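Local coordinates for protein transcriptional regulator, putative (Vibrio cholerae O1 biovar eltor str. N16961, PDB 3BJN) that probably acts as an IclR-type DNA-binding transcription factor repressing allantoin and glyoxylate utilization operons, represented here by its C-terminal domain without the DNA-binding part, at residues D13-E16 with A17-R21; V140-A144 with H145-S149; Q152-I155 with L156-Q160. All blocks are in the same frame, centred on the assembly; numbering follows the deposited sequence.

Contact 1: residues D13-E16 with A17-R21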
loop_
_atom_site.group_PDB
_atom_site.type_symbol
_atom_site.label_atom_id
_atom_site.label_comp_id
_atom_site.label_asym_id
_atom_site.label_seq_id
_atom_site.Cartn_x
_atom_site.Cartn_y
_atom_site.Cartn_z
ATOM N N ASP A 13 -11.039 -11.531 -8.499
ATOM C CA ASP A 13 -10.529 -12.916 -8.514
ATOM C C ASP A 13 -9.003 -12.946 -8.653
ATOM O O ASP A 13 -8.310 -13.690 -7.935
ATOM C CB ASP A 13 -11.149 -13.743 -9.649
ATOM C CG ASP A 13 -12.644 -14.003 -9.454
ATOM O OD1 ASP A 13 -13.194 -13.693 -8.376
ATOM O OD2 ASP A 13 -13.280 -14.516 -10.402
ATOM N N ALA A 14 -8.490 -12.109 -9.556
ATOM C CA ALA A 14 -7.047 -12.060 -9.822
ATOM C C ALA A 14 -6.318 -11.497 -8.589
ATOM O O ALA A 14 -5.252 -12.006 -8.171
ATOM C CB ALA A 14 -6.764 -11.201 -11.057
ATOM N N VAL A 15 -6.901 -10.451 -8.022
ATOM C CA VAL A 15 -6.351 -9.864 -6.783
ATOM C C VAL A 15 -6.287 -10.899 -5.650
ATOM O O VAL A 15 -5.264 -11.026 -4.967
ATOM C CB VAL A 15 -7.190 -8.630 -6.328
ATOM C CG1 VAL A 15 -6.780 -8.186 -4.927
ATOM C CG2 VAL A 15 -7.058 -7.487 -7.323
ATOM N N GLU A 16 -7.390 -11.624 -5.441
ATOM C CA GLU A 16 -7.407 -12.657 -4.385
ATOM C C GLU A 16 -6.306 -13.700 -4.562
ATOM O O GLU A 16 -5.658 -14.085 -3.593
ATOM C CB GLU A 16 -8.794 -13.306 -4.274
ATOM C CG GLU A 16 -9.820 -12.343 -3.707
ATOM C CD GLU A 16 -11.228 -12.883 -3.679
ATOM O OE1 GLU A 16 -11.493 -13.960 -4.254
ATOM O OE2 GLU A 16 -12.100 -12.199 -3.095
ATOM N N ALA A 17 -6.096 -14.156 -5.789
ATOM C CA ALA A 17 -5.048 -15.141 -6.098
ATOM C C ALA A 17 -3.652 -14.595 -5.796
ATOM O O ALA A 17 -2.832 -15.285 -5.200
ATOM C CB ALA A 17 -5.151 -15.579 -7.570
ATOM N N VAL A 18 -3.397 -13.339 -6.195
ATOM C CA VAL A 18 -2.114 -12.697 -5.932
ATOM C C VAL A 18 -1.877 -12.530 -4.415
ATOM O O VAL A 18 -0.765 -12.787 -3.906
ATOM C CB VAL A 18 -2.031 -11.345 -6.691
ATOM C CG1 VAL A 18 -1.013 -10.432 -6.065
ATOM C CG2 VAL A 18 -1.760 -11.606 -8.208
ATOM N N LEU A 19 -2.914 -12.146 -3.669
ATOM C CA LEU A 19 -2.727 -11.955 -2.212
ATOM C C LEU A 19 -2.539 -13.278 -1.489
ATOM O O LEU A 19 -1.768 -13.388 -0.522
ATOM C CB LEU A 19 -3.918 -11.223 -1.603
ATOM C CG LEU A 19 -4.077 -9.777 -2.066
ATOM C CD1 LEU A 19 -5.390 -9.277 -1.459
ATOM C CD2 LEU A 19 -2.890 -8.903 -1.633
ATOM N N SER A 20 -3.259 -14.302 -1.947
ATOM C CA SER A 20 -3.078 -15.644 -1.372
ATOM C C SER A 20 -1.622 -16.107 -1.510
ATOM O O SER A 20 -0.972 -16.531 -0.540
ATOM C CB SER A 20 -4.001 -16.608 -2.082
ATOM O OG SER A 20 -3.771 -17.947 -1.661
ATOM N N ARG A 21 -1.090 -16.013 -2.730
ATOM C CA ARG A 21 0.309 -16.406 -2.956
ATOM C C ARG A 21 1.275 -15.564 -2.117
ATOM O O ARG A 21 2.228 -16.087 -1.539
ATOM C CB ARG A 21 0.663 -16.275 -4.444
ATOM C CG ARG A 21 2.108 -16.684 -4.699
ATOM C CD ARG A 21 2.396 -16.767 -6.194
ATOM N NE ARG A 21 2.377 -15.421 -6.759
ATOM C CZ ARG A 21 3.027 -15.042 -7.862
ATOM N NH1 ARG A 21 3.779 -15.914 -8.532
ATOM N NH2 ARG A 21 2.919 -13.788 -8.295
#

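Contact 2: residues V140-A144 with H145-S149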
loop_
_atom_site.group_PDB
_atom_site.type_symbol
_atom_site.label_atom_id
_atom_site.label_comp_id
_atom_site.label_asym_id
_atom_site.label_seq_id
_atom_site.Cartn_x
_atom_site.Cartn_y
_atom_site.Cartn_z
ATOM N N VAL A 140 2.118 -5.357 2.156
ATOM C CA VAL A 140 2.265 -6.257 3.300
ATOM C C VAL A 140 2.369 -5.371 4.530
ATOM O O VAL A 140 3.086 -4.347 4.528
ATOM C CB VAL A 140 3.495 -7.157 3.158
ATOM C CG1 VAL A 140 3.974 -7.725 4.535
ATOM C CG2 VAL A 140 3.189 -8.284 2.135
HETATM N N MSE A 141 1.617 -5.748 5.562
HETATM C CA MSE A 141 1.626 -5.086 6.880
HETATM C C MSE A 141 2.124 -6.132 7.855
HETATM O O MSE A 141 1.531 -7.212 7.949
HETATM C CB MSE A 141 0.205 -4.657 7.264
HETATM C CG MSE A 141 -0.374 -3.581 6.372
HETATM SE SE MSE A 141 -1.256 -4.412 4.823
HETATM C CE MSE A 141 -3.085 -4.015 5.376
ATOM N N ALA A 142 3.216 -5.844 8.564
ATOM C CA ALA A 142 3.903 -6.871 9.311
ATOM C C ALA A 142 4.667 -6.245 10.491
ATOM O O ALA A 142 5.094 -5.089 10.407
ATOM C CB ALA A 142 4.874 -7.606 8.384
ATOM N N PRO A 143 4.827 -7.006 11.595
ATOM C CA PRO A 143 5.536 -6.477 12.760
ATOM C C PRO A 143 6.969 -6.102 12.368
ATOM O O PRO A 143 7.633 -6.862 11.650
ATOM C CB PRO A 143 5.550 -7.663 13.754
ATOM C CG PRO A 143 5.225 -8.869 12.933
ATOM C CD PRO A 143 4.399 -8.404 11.762
ATOM N N ALA A 144 7.455 -4.959 12.849
ATOM C CA ALA A 144 8.831 -4.589 12.591
ATOM C C ALA A 144 9.789 -5.733 12.981
ATOM O O ALA A 144 10.827 -5.914 12.341
ATOM C CB ALA A 144 9.173 -3.303 13.329
ATOM N N HIS A 145 9.426 -6.513 14.005
ATOM C CA HIS A 145 10.285 -7.616 14.507
ATOM C C HIS A 145 10.605 -8.592 13.356
ATOM O O HIS A 145 11.754 -9.083 13.229
ATOM C CB HIS A 145 9.596 -8.370 15.653
ATOM C CG HIS A 145 10.416 -9.496 16.177
ATOM N ND1 HIS A 145 11.526 -9.294 16.970
ATOM C CD2 HIS A 145 10.315 -10.833 15.996
ATOM C CE1 HIS A 145 12.063 -10.466 17.268
ATOM N NE2 HIS A 145 11.355 -11.412 16.673
ATOM N N ARG A 146 9.599 -8.861 12.523
ATOM C CA ARG A 146 9.779 -9.778 11.390
ATOM C C ARG A 146 10.273 -9.104 10.125
ATOM O O ARG A 146 11.004 -9.722 9.340
ATOM C CB ARG A 146 8.499 -10.575 11.112
ATOM C CG ARG A 146 8.155 -11.483 12.270
ATOM C CD ARG A 146 7.240 -12.614 11.879
ATOM N NE ARG A 146 5.954 -12.164 11.367
ATOM C CZ ARG A 146 4.852 -12.048 12.105
ATOM N NH1 ARG A 146 3.725 -11.649 11.527
ATOM N NH2 ARG A 146 4.884 -12.305 13.411
ATOM N N VAL A 147 9.871 -7.856 9.900
ATOM C CA VAL A 147 10.315 -7.138 8.702
ATOM C C VAL A 147 11.820 -6.926 8.736
ATOM O O VAL A 147 12.476 -7.022 7.696
ATOM C CB VAL A 147 9.571 -5.798 8.516
ATOM C CG1 VAL A 147 10.152 -5.018 7.329
ATOM C CG2 VAL A 147 8.069 -6.067 8.292
ATOM N N GLU A 148 12.365 -6.679 9.929
ATOM C CA GLU A 148 13.808 -6.503 10.097
ATOM C C GLU A 148 14.633 -7.701 9.636
ATOM O O GLU A 148 15.793 -7.548 9.253
ATOM C CB GLU A 148 14.131 -6.156 11.551
ATOM C CG GLU A 148 13.730 -4.744 11.867
ATOM C CD GLU A 148 13.844 -4.393 13.339
ATOM O OE1 GLU A 148 14.398 -5.201 14.134
ATOM O OE2 GLU A 148 13.371 -3.290 13.695
ATOM N N SER A 149 14.035 -8.884 9.641
ATOM C CA SER A 149 14.745 -10.094 9.247
ATOM C C SER A 149 14.407 -10.498 7.808
ATOM O O SER A 149 15.017 -11.455 7.265
ATOM C CB SER A 149 14.330 -11.249 10.176
ATOM O OG SER A 149 14.830 -11.035 11.495
#

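Contact 3: residues Q152-I155 with L156-Q160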
loop_
_atom_site.group_PDB
_atom_site.type_symbol
_atom_site.label_atom_id
_atom_site.label_comp_id
_atom_site.label_asym_id
_atom_site.label_seq_id
_atom_site.Cartn_x
_atom_site.Cartn_y
_atom_site.Cartn_z
ATOM N N GLN A 152 14.177 -7.544 2.304
ATOM C CA GLN A 152 14.368 -7.708 0.861
ATOM C C GLN A 152 13.390 -8.754 0.313
ATOM O O GLN A 152 12.841 -8.580 -0.783
ATOM C CB GLN A 152 15.824 -8.095 0.551
ATOM C CG GLN A 152 16.085 -8.484 -0.921
ATOM C CD GLN A 152 16.186 -7.301 -1.883
ATOM O OE1 GLN A 152 15.601 -6.234 -1.666
ATOM N NE2 GLN A 152 16.924 -7.507 -2.976
ATOM N N ARG A 153 13.166 -9.818 1.081
ATOM C CA ARG A 153 12.200 -10.846 0.686
ATOM C C ARG A 153 10.804 -10.257 0.504
ATOM O O ARG A 153 10.148 -10.501 -0.499
ATOM C CB ARG A 153 12.159 -11.925 1.778
ATOM C CG ARG A 153 11.041 -12.956 1.668
ATOM C CD ARG A 153 11.052 -13.781 2.936
ATOM N NE ARG A 153 10.162 -14.952 2.907
ATOM C CZ ARG A 153 9.986 -15.763 3.944
ATOM N NH1 ARG A 153 9.197 -16.829 3.812
ATOM N NH2 ARG A 153 10.606 -15.533 5.100
ATOM N N ILE A 154 10.347 -9.484 1.473
ATOM C CA ILE A 154 9.016 -8.868 1.365
ATOM C C ILE A 154 8.939 -7.887 0.210
ATOM O O ILE A 154 7.991 -7.921 -0.568
ATOM C CB ILE A 154 8.610 -8.241 2.700
ATOM C CG1 ILE A 154 8.471 -9.379 3.741
ATOM C CG2 ILE A 154 7.295 -7.436 2.532
ATOM C CD1 ILE A 154 8.391 -8.860 5.204
ATOM N N ILE A 155 9.942 -7.011 0.093
ATOM C CA ILE A 155 9.979 -6.066 -1.058
ATOM C C ILE A 155 9.848 -6.815 -2.403
ATOM O O ILE A 155 9.003 -6.495 -3.224
ATOM C CB ILE A 155 11.279 -5.244 -0.999
ATOM C CG1 ILE A 155 11.236 -4.287 0.200
ATOM C CG2 ILE A 155 11.547 -4.506 -2.360
ATOM C CD1 ILE A 155 12.601 -3.667 0.515
ATOM N N LEU A 156 10.676 -7.841 -2.613
ATOM C CA LEU A 156 10.640 -8.547 -3.901
ATOM C C LEU A 156 9.266 -9.194 -4.136
ATOM O O LEU A 156 8.708 -9.095 -5.234
ATOM C CB LEU A 156 11.787 -9.554 -4.022
ATOM C CG LEU A 156 13.153 -8.864 -4.167
ATOM C CD1 LEU A 156 14.209 -9.947 -4.082
ATOM C CD2 LEU A 156 13.309 -8.039 -5.474
ATOM N N HIS A 157 8.691 -9.834 -3.111
ATOM C CA HIS A 157 7.410 -10.492 -3.303
ATOM C C HIS A 157 6.252 -9.496 -3.506
ATOM O O HIS A 157 5.318 -9.755 -4.278
ATOM C CB HIS A 157 7.101 -11.432 -2.122
ATOM C CG HIS A 157 7.868 -12.724 -2.152
ATOM N ND1 HIS A 157 7.969 -13.516 -3.284
ATOM C CD2 HIS A 157 8.534 -13.375 -1.168
ATOM C CE1 HIS A 157 8.691 -14.598 -2.987
ATOM N NE2 HIS A 157 9.004 -14.552 -1.703
ATOM N N VAL A 158 6.346 -8.341 -2.859
ATOM C CA VAL A 158 5.325 -7.289 -3.029
ATOM C C VAL A 158 5.396 -6.705 -4.442
ATOM O O VAL A 158 4.380 -6.556 -5.120
ATOM C CB VAL A 158 5.498 -6.214 -1.921
ATOM C CG1 VAL A 158 4.762 -4.894 -2.266
ATOM C CG2 VAL A 158 5.003 -6.769 -0.590
ATOM N N LEU A 159 6.613 -6.409 -4.908
ATOM C CA LEU A 159 6.796 -5.986 -6.291
ATOM C C LEU A 159 6.237 -7.038 -7.268
ATOM O O LEU A 159 5.539 -6.714 -8.224
ATOM C CB LEU A 159 8.279 -5.727 -6.550
ATOM C CG LEU A 159 8.841 -4.432 -5.952
ATOM C CD1 LEU A 159 10.359 -4.451 -5.906
ATOM C CD2 LEU A 159 8.307 -3.196 -6.754
ATOM N N GLN A 160 6.551 -8.303 -7.004
ATOM C CA GLN A 160 6.125 -9.422 -7.835
ATOM C C GLN A 160 4.594 -9.503 -7.894
ATOM O O GLN A 160 4.017 -9.682 -8.969
ATOM C CB GLN A 160 6.719 -10.705 -7.214
ATOM C CG GLN A 160 6.348 -11.967 -7.928
ATOM C CD GLN A 160 6.963 -13.183 -7.267
ATOM O OE1 GLN A 160 7.308 -13.160 -6.077
ATOM N NE2 GLN A 160 7.068 -14.264 -8.022
HETATM O O HOH W 1 10.386 -16.052 0.169
#

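Contact 1: residues D13-E16 with A17-R21
Val15 and Leu19 are one turn apart on the helix 12-26, and the segments 13-16 and 17-21 are consecutive turns of it, joined by an unbroken ladder of i to i+4 hydrogen bonds. Ala17 N donates to Asp13 O at 3.1 Å, Val18 N to Ala14 O, Leu19 N to Val15 O at 2.9 Å, and Ser20 N to Glu16 O.

Among the side chains the apolar meeting is between Val15 CG1 and Leu19 CD1, 3.9 Å apart. The two side chains run alongside each other in the same direction. Val15 turns CG1 opposite its own backbone nitrogen (chi1 170°), which places this methyl beside the carbonyl carbon, on the side from which Leu19 approaches. Leu19 also lays its CG against Val15 O at 3.4 Å, so its branched end rests on the preceding turn. Val18 sets its CG2 methyl 3.5 Å from Ala14 O, and its side chain also packs on Ala161 and Leu165. Valine, branched at CB, and leucine, branched at CG, suit the buried flank, where Val15 meets Tyr32 and Ser44 and Leu19 meets Ala30 and Ser44. Asp13, Ala14, Glu16 and Ala17 occupy exposed positions, where small or charged residues fit well.

The pattern is that of an amphipathic alpha-helix, its apolar stripe packed on the strands 29-36 and 39-45 of the antiparallel sheet and, through Val18, on the helix 144-163, in the IclR C-terminal domain, a member of the GAF clan.

Contact 2: residues V140-A144 with H145-S149
Pro143 and Arg146 meet where the strand 133-143 gives way to the helix 144-163, and the short axes of strand 140-143 and helix 145-149 stand at 107° to each other, 6.3 Å apart at their closest. Pro143 is the N-cap residue, and its carbonyl oxygen accepts two backbone bonds: Val147 N, at 3.0 Å, lies in the carbonyl plane, while Arg146 N comes from above it, 52° out, in a less straight bond. Glu148 N then bonds to Ala144 O, continuing the first turn.

The proline ring also serves as a platform for Arg146. Its CG sits 3.3 Å above the guanidinium plane, over the centre of the group, and Pro143 CD approaches Arg146 NH1 equally closely. The arginine reaches this place by bending at chi3 (-61°), which folds the planar end back over the ring. Proline has no backbone N-H to offer and presents a compact apolar ring, so it suits both the chain turn and this packing of CG and CD over one face of the guanidinium. The charge itself is met elsewhere, by a salt bridge from Arg146 NH1 to Glu28.

On the inner side Val147 CG2 touches Ala142 CB at 3.5 Å; a methyl on the strand leaves room for the valine branch to come in close. Glu148, which is exposed, lays CG against Ala144 O, 3.2 Å away, its chain extended beyond.

Across the corner, Val147 packs on Ser122 and Ile124 of the strand 121-130. Backbone bonds tie Val140 to Ile124 and Ala142 to Ser122 of that strand, and Ala144 to Gly120 just before it, while Val140 reaches Ile154 and Val158 farther along the helix.

Contact 3: residues Q152-I155 with L156-Q160
Gln152 meets Leu156 one turn on, its backbone oxygen taking the amide of Leu156 at 2.9 Å. The glutamine bends at chi2 (78°), bringing its amide end over to the leucine, where NE2 lies 3.8 Å from Leu156 CD1; both residues are exposed, where an amide beside a leucine methyl is tolerable.

Arg153 accepts His157 N through its carbonyl, and the aliphatic CG of its extended chain touches His157 CD2, the planes of guanidinium and imidazole standing 62° apart. A water joins the two: it is 2.8 Å from His157 NE2 and bonded weakly to Arg153 NE. At its other nitrogen the histidine is held more firmly, ND1 donating to Gln160 OE1 at 2.9 Å with the acceptor in the ring plane, so water and glutamine, both at the ring edge, together probably hold its rotation. Arg153 NH1 bonds to the backbone oxygen of Gln25.

Ile154 turns CG2 to Val158 CG2, 3.9 Å away, the two branches meeting obliquely. Ile155 and Leu159 instead run alongside each other, with Ile155 CG2 3.7 Å from Leu159 CD1, and Leu159 N bonds to Ile155 O. Branched apolar residues suit this face, where Ile154, Ile155 and Val158 are buried and Leu159 lies at the margin.

Ile154 and Val158 pack on Val140 of the strand 133-143, and with Ile155 and Leu159 on Ile124 and Ala126 of the strand 121-130. On another flank His157 packs on Leu22, Gln25 and Thr26, so this part of the helix 144-163 packs on the sheet with one flank against the helix 12-26.

How the contacts relate
Contacts 1 and 3 lie on helices packed on the sheet of the IclR C-terminal domain, and contact 2 is the corner where a strand of that sheet passes into the second helix. Contacts 2 and 3 share the helix 144-163, with centres 12 Å apart, and are joined by apolar packing: Val140 CG2 lies 3.6 Å from Val158 CG2, so the strand leading into the helix packs back on a later part of it. Contact 1, on the helix 12-26, is centred 15 Å from contact 3 and touches it by packing, where Arg21 NH1 comes 3.7 Å from Gln160 NE2. Contacts 1 and 2 do not touch, their nearest atoms being about 7 Å apart.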